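Local coordinates for HI1317 (PDB 1JOV), which probably interconverts the alpha and beta anomers of D-glucose 6-phosphate, as a member of the glucose-6-phosphate 1-epimerase family, at residues G156-V161 / L225-H230. Sequence-based numbering, arbitrary orientation. Where two conformers were deposited one is given.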
ATOM      1  N   GLY A 156      -8.143 -11.835  -8.900  1.00 31.40           N
ATOM      2  CA  GLY A 156      -8.144 -13.167  -9.532  1.00 34.01           C
ATOM      3  C   GLY A 156      -7.431 -13.289 -10.864  1.00 31.51           C
ATOM      4  O   GLY A 156      -6.640 -14.233 -11.087  1.00 32.41           O
ATOM      5  N   ASP A 157      -7.607 -12.265 -11.715  1.00 29.78           N
ATOM      6  CA  ASP A 157      -6.966 -12.262 -13.035  1.00 39.08           C
ATOM      7  C   ASP A 157      -6.982 -10.862 -13.564  1.00 28.72           C
ATOM      8  O   ASP A 157      -8.062 -10.246 -13.628  1.00 31.68           O
ATOM      9  CB  ASP A 157      -7.747 -13.144 -14.025  1.00 42.43           C
ATOM     10  CG  ASP A 157      -6.869 -13.650 -15.211  1.00 56.14           C
ATOM     11  OD1 ASP A 157      -5.819 -13.035 -15.542  1.00 43.67           O
ATOM     12  OD2 ASP A 157      -7.142 -14.676 -15.873  1.00 48.71           O
ATOM     13  N   ILE A 158      -5.790 -10.344 -13.903  1.00 29.66           N
ATOM     14  CA  ILE A 158      -5.712  -8.992 -14.449  1.00 27.77           C
ATOM     15  C   ILE A 158      -6.646  -8.830 -15.669  1.00 30.76           C
ATOM     16  O   ILE A 158      -7.117  -7.742 -15.887  1.00 39.41           O
ATOM     17  CB  ILE A 158      -4.276  -8.573 -14.811  1.00 37.77           C
ATOM     18  CG1 ILE A 158      -4.241  -7.076 -15.122  1.00 58.30           C
ATOM     19  CG2 ILE A 158      -3.740  -9.405 -15.978  1.00 31.76           C
ATOM     20  CD1 ILE A 158      -4.842  -6.197 -14.026  1.00 40.70           C
ATOM     21  N   ASN A 159      -7.023  -9.902 -16.345  1.00 32.68           N
ATOM     22  CA  ASN A 159      -7.928  -9.746 -17.488  1.00 36.93           C
ATOM     23  C   ASN A 159      -9.400  -9.564 -17.187  1.00 38.53           C
ATOM     24  O   ASN A 159     -10.181  -9.186 -18.068  1.00 40.91           O
ATOM     25  CB  ASN A 159      -7.733 -10.890 -18.456  1.00 41.16           C
ATOM     26  CG  ASN A 159      -6.353 -10.956 -18.908  1.00 41.37           C
ATOM     27  OD1 ASN A 159      -5.784  -9.926 -19.270  1.00 54.85           O
ATOM     28  ND2 ASN A 159      -5.750 -12.141 -18.868  1.00 37.29           N
ATOM     29  N   GLN A 160      -9.761  -9.773 -15.928  0.70 26.20           N
ATOM     30  CA  GLN A 160     -11.108  -9.741 -15.511  0.70 33.16           C
ATOM     31  C   GLN A 160     -11.322  -8.598 -14.532  0.70 33.23           C
ATOM     32  O   GLN A 160     -12.263  -8.665 -13.781  0.70 27.58           O
ATOM     33  CB  GLN A 160     -11.509 -11.099 -14.888  0.70 36.49           C
ATOM     34  CG  GLN A 160     -11.578 -12.280 -15.877  0.70 42.66           C
ATOM     35  CD  GLN A 160     -11.986 -13.613 -15.236  0.70 63.23           C
ATOM     36  OE1 GLN A 160     -13.162 -13.956 -15.206  0.70 65.58           O
ATOM     37  NE2 GLN A 160     -11.008 -14.370 -14.753  0.70 43.03           N
ATOM     38  N   VAL A 161     -10.507  -7.507 -14.573  1.00 35.14           N
ATOM     39  CA  VAL A 161     -10.722  -6.401 -13.637  1.00 38.92           C
ATOM     40  C   VAL A 161     -11.185  -5.095 -14.338  1.00 27.58           C
ATOM     41  O   VAL A 161     -10.730  -4.781 -15.437  1.00 30.25           O
ATOM     42  CB  VAL A 161      -9.424  -6.125 -12.845  1.00 29.05           C
ATOM     43  CG1 VAL A 161      -9.521  -4.786 -12.142  1.00 37.58           C
ATOM     44  CG2 VAL A 161      -9.154  -7.236 -11.855  1.00 31.51           C
ATOM     45  N   LEU A 225      -2.061   4.497 -11.403  1.00 20.99           N
ATOM     46  CA  LEU A 225      -2.607   3.176 -11.703  1.00 27.96           C
ATOM     47  C   LEU A 225      -1.476   2.467 -12.376  1.00 31.09           C
ATOM     48  O   LEU A 225      -0.922   3.005 -13.337  1.00 29.33           O
ATOM     49  CB  LEU A 225      -3.786   3.309 -12.650  1.00 25.02           C
ATOM     50  CG  LEU A 225      -4.488   2.003 -13.032  1.00 33.56           C
ATOM     51  CD1 LEU A 225      -5.156   1.341 -11.843  1.00 26.82           C
ATOM     52  CD2 LEU A 225      -5.551   2.375 -14.116  1.00 25.37           C
ATOM     53  N   TRP A 226      -1.099   1.269 -11.872  1.00 24.78           N
ATOM     54  CA  TRP A 226       0.109   0.587 -12.375  1.00 23.75           C
ATOM     55  C   TRP A 226       0.029  -0.950 -12.398  1.00 27.42           C
ATOM     56  O   TRP A 226      -0.356  -1.558 -11.429  1.00 24.20           O
ATOM     57  CB  TRP A 226       1.320   0.884 -11.525  1.00 25.86           C
ATOM     58  CG  TRP A 226       2.572   0.171 -11.925  1.00 26.25           C
ATOM     59  CD1 TRP A 226       3.228   0.226 -13.147  1.00 30.85           C
ATOM     60  CD2 TRP A 226       3.280  -0.822 -11.150  1.00 25.89           C
ATOM     61  NE1 TRP A 226       4.328  -0.591 -13.132  1.00 30.05           N
ATOM     62  CE2 TRP A 226       4.400  -1.227 -11.905  1.00 30.86           C
ATOM     63  CE3 TRP A 226       3.132  -1.330  -9.833  1.00 25.55           C
ATOM     64  CZ2 TRP A 226       5.292  -2.178 -11.443  1.00 21.63           C
ATOM     65  CZ3 TRP A 226       4.032  -2.284  -9.368  1.00 28.18           C
ATOM     66  CH2 TRP A 226       5.120  -2.676 -10.141  1.00 22.93           C
ATOM     67  N   ASN A 227       0.441  -1.565 -13.526  1.00 31.00           N
ATOM     68  CA  ASN A 227       0.549  -3.035 -13.698  1.00 27.84           C
ATOM     69  C   ASN A 227       1.691  -3.219 -14.686  1.00 30.54           C
ATOM     70  O   ASN A 227       1.660  -2.640 -15.764  1.00 28.21           O
ATOM     71  CB  ASN A 227      -0.783  -3.681 -14.152  1.00 27.28           C
ATOM     72  CG  ASN A 227      -0.692  -5.238 -14.210  1.00 30.08           C
ATOM     73  OD1 ASN A 227       0.087  -5.779 -15.028  1.00 30.63           O
ATOM     74  ND2 ASN A 227      -1.368  -5.934 -13.282  1.00 23.43           N
ATOM     75  N   PRO A 228       2.745  -3.898 -14.287  1.00 25.16           N
ATOM     76  CA  PRO A 228       3.954  -3.974 -15.093  1.00 27.31           C
ATOM     77  C   PRO A 228       3.746  -4.896 -16.327  1.00 33.79           C
ATOM     78  O   PRO A 228       4.571  -4.899 -17.256  1.00 33.19           O
ATOM     79  CB  PRO A 228       4.970  -4.613 -14.131  1.00 28.06           C
ATOM     80  CG  PRO A 228       4.145  -5.430 -13.191  1.00 29.52           C
ATOM     81  CD  PRO A 228       2.866  -4.687 -13.055  1.00 26.65           C
ATOM     82  N   TRP A 229       2.713  -5.697 -16.272  1.00 29.71           N
ATOM     83  CA  TRP A 229       2.329  -6.563 -17.382  1.00 42.82           C
ATOM     84  C   TRP A 229       3.543  -7.460 -17.720  1.00 25.47           C
ATOM     85  O   TRP A 229       3.944  -8.291 -16.904  1.00 31.68           O
ATOM     86  CB  TRP A 229       1.768  -5.709 -18.547  1.00 45.86           C
ATOM     87  CG  TRP A 229       1.068  -6.500 -19.618  1.00 44.52           C
ATOM     88  CD1 TRP A 229       1.631  -6.934 -20.787  1.00 40.95           C
ATOM     89  CD2 TRP A 229      -0.293  -6.958 -19.626  1.00 31.87           C
ATOM     90  NE1 TRP A 229       0.717  -7.641 -21.528  1.00 38.24           N
ATOM     91  CE2 TRP A 229      -0.484  -7.639 -20.858  1.00 32.30           C
ATOM     92  CE3 TRP A 229      -1.383  -6.847 -18.730  1.00 25.85           C
ATOM     93  CZ2 TRP A 229      -1.649  -8.266 -21.178  1.00 43.85           C
ATOM     94  CZ3 TRP A 229      -2.589  -7.435 -19.092  1.00 52.40           C
ATOM     95  CH2 TRP A 229      -2.696  -8.147 -20.307  1.00 27.05           C
ATOM     96  N   HIS A 230       4.164  -7.294 -18.902  1.00 39.05           N
ATOM     97  CA  HIS A 230       5.289  -8.200 -19.234  1.00 41.98           C
ATOM     98  C   HIS A 230       6.709  -7.787 -18.846  1.00 35.13           C
ATOM     99  O   HIS A 230       7.654  -8.548 -19.040  1.00 43.06           O
ATOM    100  CB  HIS A 230       5.267  -8.584 -20.707  1.00 56.06           C
ATOM    101  CG  HIS A 230       4.271  -9.649 -21.017  1.00 46.35           C
ATOM    102  ND1 HIS A 230       4.178 -10.232 -22.258  1.00 66.83           N
ATOM    103  CD2 HIS A 230       3.380 -10.287 -20.227  1.00 40.12           C
ATOM    104  CE1 HIS A 230       3.236 -11.156 -22.231  1.00 73.51           C
ATOM    105  NE2 HIS A 230       2.736 -11.208 -21.011  1.00 53.02           N
TER
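The indole of Trp229 meets Asn159 at its edge: OD1 of Asn159 sits near the ring plane, 3.7 Å from CH2 of Trp229, with the amide plane turned 69° from the ring. Ile158 reaches the same six-membered ring obliquely, its CG2 lying 3.9 Å from Trp229 CZ3. The Trp229 ring also meets that of Tyr241, a residue that Ile158 touches too; within its own segment, Trp229 NE1 stands over the centre of one face of the His230 ring.

The second half of the contact is Ile158 against the amide of Asn227, the two side chains approaching from opposite directions. Ile158 CD1 and CG1 both pack on Asn227 ND2, CD1 at 3.6 Å, so the isoleucine divides its branches: the ethyl arm to the amide, the methyl CG2 to the indole. A chi1 of -169° sets CG1 opposite the backbone N and sends the two branches to different partners.

Although it faces an aliphatic chain, the buried Asn227 amide is held at both ends. ND2 donates to the carbonyl O of Tyr241, and OD1 accepts from Trp229 N at 2.9 Å, a bent bond with the donor tilted 22° from the carbonyl plane. These two bonds fix the rotation of the amide.

In the loop, Ile158 and Asn159 form a short 3-10 turn closed by the bond from Gln160 N to Asp157 O (2.9 Å); the Ile158 backbone is tied to Gln242. The contact thus joins the loop between strands 145-154 and 161-164 to the end of strand 222-227 by apolar and edge packing, in the all-beta fold of the galactose mutarotase clan. Asn227, about 9 Å from the predicted active-site Glu248 between side chains, leads the chain off that strand through an Asx turn.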